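Local coordinates for protein N2152 (Neocallimastix frontalis, PDB 5U22) that probably hydrolyses rare arabinosyl substrates with polyspecific activity, as a family 39 glycoside hydrolase of a rumen anaerobic fungus, at residues E178-Y188 / P207-S216. Residues are numbered along the deposited sequence; the frame is centred on the assembly and turned at random.
Sequences EKIIGPSFSWY and PDIIAWHELS
Tyr188 turns the edge of its ring onto one face of the Trp212 indole, with CD1 centred 3.6 Å above the indole plane and the two planes at 54°. Its CB lies over the five-membered ring as a CH-pi contact. The pair sits at and just beyond the C-terminal ends of adjacent parallel TIM-barrel strands, 180-185 and 209-212, a beta-alpha-beta unit with helix 190-202; such hydrolases hold their active site on this side, consistent with the bound BTB near Leu215. At the indole's edge, in its plane, NE1 of Trp212 donates to OE2 of Glu214 at 2.9 Å; that oxygen also hydrogen-bonds ND1 of His224. The His213 ring has O of Phe185 and O of Ser184 over one face, while its ND1 hydrogen-bonds OE2 of Glu147. Pro183 CG lies over one face of the Phe185 ring, offset toward the rim. Replacing Trp212 with an alanine would probably open a gap under Tyr188 and deprive Glu214 of its indole N-H partner. Gly182 N hydrogen-bonds O of Ile209 at 3.2 Å, and Phe185 O accepts a hydrogen bond from N of His213. At the other end, CG of Asp208 stands beside its own backbone N (chi1 -57°), which brings OD2 to the strand's start: Ile180 N meets Asp208 OD2 at 2.9 Å on its anti side, 22° out of the carboxylate plane.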
ATOM      1  N   GLU A 178       2.309  19.369  10.360  1.00 18.52           N
ATOM      2  CA  GLU A 178       1.808  18.259   9.570  1.00 19.17           C
ATOM      3  C   GLU A 178       2.732  17.995   8.388  1.00 18.04           C
ATOM      4  O   GLU A 178       3.364  18.908   7.850  1.00 17.89           O
ATOM      5  CB  GLU A 178       0.382  18.547   9.086  1.00 20.37           C
ATOM      6  CG  GLU A 178      -0.307  17.364   8.415  1.00 17.30           C
ATOM      7  CD  GLU A 178      -0.380  16.137   9.313  1.00 19.83           C
ATOM      8  OE1 GLU A 178      -1.383  16.001  10.056  1.00 18.81           O
ATOM      9  OE2 GLU A 178       0.567  15.312   9.277  1.00 19.20           O
ATOM     10  N   LYS A 179       2.819  16.728   7.998  1.00 16.09           N
ATOM     11  CA  LYS A 179       3.552  16.362   6.796  1.00 14.51           C
ATOM     12  C   LYS A 179       2.817  16.842   5.553  1.00 17.42           C
ATOM     13  O   LYS A 179       1.586  16.910   5.523  1.00 19.05           O
ATOM     14  CB  LYS A 179       3.730  14.851   6.721  1.00 13.54           C
ATOM     15  CG  LYS A 179       4.423  14.257   7.938  1.00 26.42           C
ATOM     16  CD  LYS A 179       5.919  14.433   7.827  1.00 30.83           C
ATOM     17  CE  LYS A 179       6.650  13.693   8.936  1.00 39.26           C
ATOM     18  NZ  LYS A 179       6.397  14.316  10.252  1.00 36.12           N
ATOM     19  N   ILE A 180       3.590  17.165   4.518  1.00 19.05           N
ATOM     20  CA  ILE A 180       3.058  17.524   3.206  1.00 16.08           C
ATOM     21  C   ILE A 180       3.430  16.425   2.218  1.00 15.00           C
ATOM     22  O   ILE A 180       4.599  16.023   2.129  1.00 17.21           O
ATOM     23  CB  ILE A 180       3.576  18.894   2.746  1.00 17.32           C
ATOM     24  CG1 ILE A 180       3.061  19.987   3.690  1.00 16.25           C
ATOM     25  CG2 ILE A 180       3.101  19.183   1.328  1.00 19.30           C
ATOM     26  CD1 ILE A 180       3.634  21.388   3.390  1.00 20.00           C
ATOM     27  N   ILE A 181       2.440  15.949   1.462  1.00 13.63           N
ATOM     28  CA  ILE A 181       2.556  14.744   0.649  1.00 16.03           C
ATOM     29  C   ILE A 181       2.326  15.098  -0.812  1.00 16.08           C
ATOM     30  O   ILE A 181       1.353  15.784  -1.139  1.00 18.12           O
ATOM     31  CB  ILE A 181       1.531  13.681   1.088  1.00 11.98           C
ATOM     32  CG1 ILE A 181       1.756  13.261   2.537  1.00 17.77           C
ATOM     33  CG2 ILE A 181       1.574  12.457   0.158  1.00 16.11           C
ATOM     34  CD1 ILE A 181       0.587  12.455   3.097  1.00 18.23           C
ATOM     35  N   GLY A 182       3.189  14.600  -1.691  1.00 14.96           N
ATOM     36  CA  GLY A 182       2.946  14.739  -3.119  1.00 13.44           C
ATOM     37  C   GLY A 182       4.157  14.321  -3.920  1.00 14.32           C
ATOM     38  O   GLY A 182       5.125  13.820  -3.355  1.00 15.40           O
ATOM     39  N   PRO A 183       4.134  14.549  -5.238  1.00 15.08           N
ATOM     40  CA  PRO A 183       3.120  15.273  -6.010  1.00 17.09           C
ATOM     41  C   PRO A 183       1.965  14.409  -6.508  1.00 18.80           C
ATOM     42  O   PRO A 183       1.117  14.938  -7.213  1.00 18.59           O
ATOM     43  CB  PRO A 183       3.925  15.808  -7.187  1.00 14.54           C
ATOM     44  CG  PRO A 183       4.923  14.727  -7.441  1.00 18.67           C
ATOM     45  CD  PRO A 183       5.260  14.121  -6.088  1.00 16.40           C
ATOM     46  N   SER A 184       1.952  13.116  -6.168  1.00 15.17           N
ATOM     47  CA  SER A 184       0.808  12.228  -6.420  1.00 14.13           C
ATOM     48  C   SER A 184       0.585  11.948  -7.910  1.00 14.31           C
ATOM     49  O   SER A 184      -0.556  11.812  -8.357  1.00 13.78           O
ATOM     50  CB  SER A 184      -0.471  12.785  -5.786  1.00 16.35           C
ATOM     51  OG  SER A 184      -0.226  13.180  -4.441  1.00 17.96           O
ATOM     52  N   PHE A 185       1.672  11.819  -8.674  1.00 13.08           N
ATOM     53  CA  PHE A 185       1.571  11.506 -10.095  1.00 13.19           C
ATOM     54  C   PHE A 185       0.742  10.247 -10.321  1.00 18.95           C
ATOM     55  O   PHE A 185       0.814   9.284  -9.550  1.00 15.82           O
ATOM     56  CB  PHE A 185       2.948  11.246 -10.708  1.00 15.59           C
ATOM     57  CG  PHE A 185       3.885  12.415 -10.702  1.00 15.98           C
ATOM     58  CD1 PHE A 185       3.480  13.665 -11.103  1.00 17.44           C
ATOM     59  CD2 PHE A 185       5.219  12.225 -10.350  1.00 20.38           C
ATOM     60  CE1 PHE A 185       4.378  14.720 -11.126  1.00 17.57           C
ATOM     61  CE2 PHE A 185       6.120  13.280 -10.362  1.00 16.89           C
ATOM     62  CZ  PHE A 185       5.696  14.528 -10.757  1.00 17.70           C
ATOM     63  N   SER A 186      -0.008  10.235 -11.430  1.00 14.30           N
ATOM     64  CA  SER A 186      -0.747   9.029 -11.796  1.00 13.53           C
ATOM     65  C   SER A 186       0.188   7.881 -12.162  1.00 16.52           C
ATOM     66  O   SER A 186      -0.121   6.709 -11.902  1.00 15.93           O
ATOM     67  CB  SER A 186      -1.684   9.316 -12.957  1.00 13.93           C
ATOM     68  OG  SER A 186      -2.386   8.142 -13.290  1.00 20.13           O
ATOM     69  N   TRP A 187       1.308   8.186 -12.802  1.00 15.64           N
ATOM     70  CA  TRP A 187       2.308   7.175 -13.099  1.00 15.07           C
ATOM     71  C   TRP A 187       3.688   7.790 -12.952  1.00 17.58           C
ATOM     72  O   TRP A 187       3.869   9.003 -13.097  1.00 16.71           O
ATOM     73  CB  TRP A 187       2.131   6.575 -14.505  1.00 15.28           C
ATOM     74  CG  TRP A 187       2.380   7.556 -15.615  1.00 17.36           C
ATOM     75  CD1 TRP A 187       3.568   7.798 -16.255  1.00 20.69           C
ATOM     76  CD2 TRP A 187       1.420   8.432 -16.210  1.00 20.01           C
ATOM     77  NE1 TRP A 187       3.402   8.780 -17.210  1.00 24.65           N
ATOM     78  CE2 TRP A 187       2.091   9.178 -17.206  1.00 26.31           C
ATOM     79  CE3 TRP A 187       0.054   8.656 -16.001  1.00 18.30           C
ATOM     80  CZ2 TRP A 187       1.442  10.135 -17.986  1.00 25.81           C
ATOM     81  CZ3 TRP A 187      -0.593   9.610 -16.777  1.00 18.32           C
ATOM     82  CH2 TRP A 187       0.102  10.337 -17.757  1.00 24.90           C
ATOM     83  N   TYR A 188       4.662   6.939 -12.654  1.00 15.62           N
ATOM     84  CA  TYR A 188       6.030   7.405 -12.489  1.00 16.35           C
ATOM     85  C   TYR A 188       6.705   7.556 -13.849  1.00 16.68           C
ATOM     86  O   TYR A 188       6.593   6.681 -14.715  1.00 17.80           O
ATOM     87  CB  TYR A 188       6.823   6.436 -11.610  1.00 18.49           C
ATOM     88  CG  TYR A 188       8.198   6.966 -11.294  1.00 17.33           C
ATOM     89  CD1 TYR A 188       8.428   7.699 -10.137  1.00 14.40           C
ATOM     90  CD2 TYR A 188       9.256   6.763 -12.172  1.00 18.08           C
ATOM     91  CE1 TYR A 188       9.698   8.210  -9.855  1.00 14.74           C
ATOM     92  CE2 TYR A 188      10.515   7.263 -11.908  1.00 17.70           C
ATOM     93  CZ  TYR A 188      10.730   7.985 -10.746  1.00 16.10           C
ATOM     94  OH  TYR A 188      11.986   8.480 -10.491  1.00 18.22           O
ATOM     95  N   PRO A 207       8.222  17.907  -0.785  1.00 18.38           N
ATOM     96  CA  PRO A 207       7.301  17.216   0.119  1.00 20.35           C
ATOM     97  C   PRO A 207       8.068  16.518   1.234  1.00 16.74           C
ATOM     98  O   PRO A 207       9.241  16.163   1.090  1.00 19.02           O
ATOM     99  CB  PRO A 207       6.591  16.207  -0.796  1.00 15.57           C
ATOM    100  CG  PRO A 207       7.549  15.958  -1.905  1.00 17.42           C
ATOM    101  CD  PRO A 207       8.323  17.255  -2.101  1.00 18.36           C
ATOM    102  N   ASP A 208       7.397  16.340   2.368  1.00 15.94           N
ATOM    103  CA  ASP A 208       7.967  15.497   3.412  1.00 16.82           C
ATOM    104  C   ASP A 208       7.873  14.025   3.053  1.00 19.52           C
ATOM    105  O   ASP A 208       8.744  13.234   3.435  1.00 19.54           O
ATOM    106  CB  ASP A 208       7.255  15.751   4.726  1.00 16.99           C
ATOM    107  CG  ASP A 208       7.314  17.186   5.121  1.00 21.10           C
ATOM    108  OD1 ASP A 208       8.435  17.742   5.106  1.00 17.90           O
ATOM    109  OD2 ASP A 208       6.246  17.759   5.406  1.00 17.77           O
ATOM    110  N   ILE A 209       6.815  13.643   2.340  1.00 16.41           N
ATOM    111  CA  ILE A 209       6.580  12.272   1.909  1.00 15.40           C
ATOM    112  C   ILE A 209       6.313  12.323   0.409  1.00 14.89           C
ATOM    113  O   ILE A 209       5.389  13.021  -0.034  1.00 14.78           O
ATOM    114  CB  ILE A 209       5.390  11.629   2.650  1.00 19.29           C
ATOM    115  CG1 ILE A 209       5.522  11.819   4.168  1.00 16.97           C
ATOM    116  CG2 ILE A 209       5.285  10.146   2.303  1.00 15.93           C
ATOM    117  CD1 ILE A 209       4.267  11.424   4.960  1.00 22.38           C
ATOM    118  N   ILE A 210       7.130  11.609  -0.370  1.00 15.34           N
ATOM    119  CA  ILE A 210       6.992  11.593  -1.824  1.00 15.95           C
ATOM    120  C   ILE A 210       5.897  10.605  -2.198  1.00 17.22           C
ATOM    121  O   ILE A 210       5.793   9.520  -1.618  1.00 15.85           O
ATOM    122  CB  ILE A 210       8.337  11.241  -2.492  1.00 19.17           C
ATOM    123  CG1 ILE A 210       8.331  11.594  -3.983  1.00 16.23           C
ATOM    124  CG2 ILE A 210       8.690   9.764  -2.293  1.00 14.25           C
ATOM    125  CD1 ILE A 210       8.420  13.103  -4.238  1.00 19.33           C
ATOM    126  N   ALA A 211       5.057  10.979  -3.160  1.00 15.82           N
ATOM    127  CA  ALA A 211       3.890  10.180  -3.494  1.00 13.87           C
ATOM    128  C   ALA A 211       3.749  10.048  -5.001  1.00 13.34           C
ATOM    129  O   ALA A 211       3.872  11.034  -5.734  1.00 15.51           O
ATOM    130  CB  ALA A 211       2.604  10.820  -2.935  1.00 16.98           C
ATOM    131  N   TRP A 212       3.468   8.829  -5.451  1.00 15.31           N
ATOM    132  CA  TRP A 212       2.955   8.608  -6.796  1.00 15.92           C
ATOM    133  C   TRP A 212       2.141   7.325  -6.787  1.00 16.01           C
ATOM    134  O   TRP A 212       2.064   6.624  -5.772  1.00 15.78           O
ATOM    135  CB  TRP A 212       4.075   8.546  -7.840  1.00 14.11           C
ATOM    136  CG  TRP A 212       5.017   7.374  -7.789  1.00 15.20           C
ATOM    137  CD1 TRP A 212       4.874   6.165  -8.436  1.00 13.47           C
ATOM    138  CD2 TRP A 212       6.283   7.319  -7.113  1.00 14.26           C
ATOM    139  NE1 TRP A 212       5.969   5.367  -8.177  1.00 13.81           N
ATOM    140  CE2 TRP A 212       6.846   6.049  -7.374  1.00 17.75           C
ATOM    141  CE3 TRP A 212       6.991   8.222  -6.305  1.00 16.05           C
ATOM    142  CZ2 TRP A 212       8.087   5.651  -6.846  1.00 14.66           C
ATOM    143  CZ3 TRP A 212       8.227   7.838  -5.795  1.00 14.07           C
ATOM    144  CH2 TRP A 212       8.764   6.558  -6.069  1.00 13.98           C
ATOM    145  N   HIS A 213       1.539   7.021  -7.932  1.00 15.87           N
ATOM    146  CA  HIS A 213       0.646   5.882  -8.073  1.00 14.59           C
ATOM    147  C   HIS A 213       1.285   4.815  -8.946  1.00 14.63           C
ATOM    148  O   HIS A 213       2.076   5.115  -9.844  1.00 16.32           O
ATOM    149  CB  HIS A 213      -0.682   6.329  -8.666  1.00 13.91           C
ATOM    150  CG  HIS A 213      -1.398   7.321  -7.809  1.00 16.52           C
ATOM    151  ND1 HIS A 213      -2.467   8.067  -8.258  1.00 17.11           N
ATOM    152  CD2 HIS A 213      -1.190   7.692  -6.522  1.00 18.23           C
ATOM    153  CE1 HIS A 213      -2.885   8.854  -7.282  1.00 15.89           C
ATOM    154  NE2 HIS A 213      -2.123   8.652  -6.220  1.00 13.79           N
ATOM    155  N   GLU A 214       0.940   3.557  -8.668  1.00 12.68           N
ATOM    156  CA  GLU A 214       1.413   2.414  -9.459  1.00 14.46           C
ATOM    157  C   GLU A 214       0.180   1.620  -9.881  1.00 16.06           C
ATOM    158  O   GLU A 214      -0.173   0.593  -9.290  1.00 15.06           O
ATOM    159  CB  GLU A 214       2.424   1.554  -8.681  1.00 16.59           C
ATOM    160  CG  GLU A 214       3.763   2.259  -8.382  1.00 13.93           C
ATOM    161  CD  GLU A 214       4.666   2.399  -9.612  1.00 17.11           C
ATOM    162  OE1 GLU A 214       4.206   2.151 -10.757  1.00 15.74           O
ATOM    163  OE2 GLU A 214       5.854   2.755  -9.415  1.00 19.09           O
ATOM    164  N   LEU A 215      -0.472   2.107 -10.935  1.00 17.54           N
ATOM    165  CA  LEU A 215      -1.715   1.528 -11.415  1.00 13.74           C
ATOM    166  C   LEU A 215      -1.682   1.319 -12.927  1.00 18.42           C
ATOM    167  O   LEU A 215      -2.725   1.048 -13.526  1.00 16.63           O
ATOM    168  CB  LEU A 215      -2.901   2.418 -11.002  1.00 16.13           C
ATOM    169  CG  LEU A 215      -2.736   3.935 -11.172  1.00 18.45           C
ATOM    170  CD1 LEU A 215      -2.758   4.377 -12.653  1.00 14.99           C
ATOM    171  CD2 LEU A 215      -3.830   4.648 -10.382  1.00 13.84           C
ATOM    172  N   SER A 216      -0.501   1.411 -13.546  1.00 15.25           N
ATOM    173  CA  SER A 216      -0.337   1.418 -14.994  1.00 15.49           C
ATOM    174  C   SER A 216       0.346   0.171 -15.528  1.00 20.41           C
ATOM    175  O   SER A 216       0.576   0.087 -16.735  1.00 19.54           O
ATOM    176  CB  SER A 216       0.486   2.642 -15.424  1.00 16.81           C
ATOM    177  OG  SER A 216      -0.123   3.836 -14.998  1.00 21.11           O
TER
HETATM  178  O   HOH W   1       0.782   4.262 -12.553  1.00 14.45           O
HETATM  179  O   HOH W   2       3.601   4.219 -12.611  1.00 17.38           O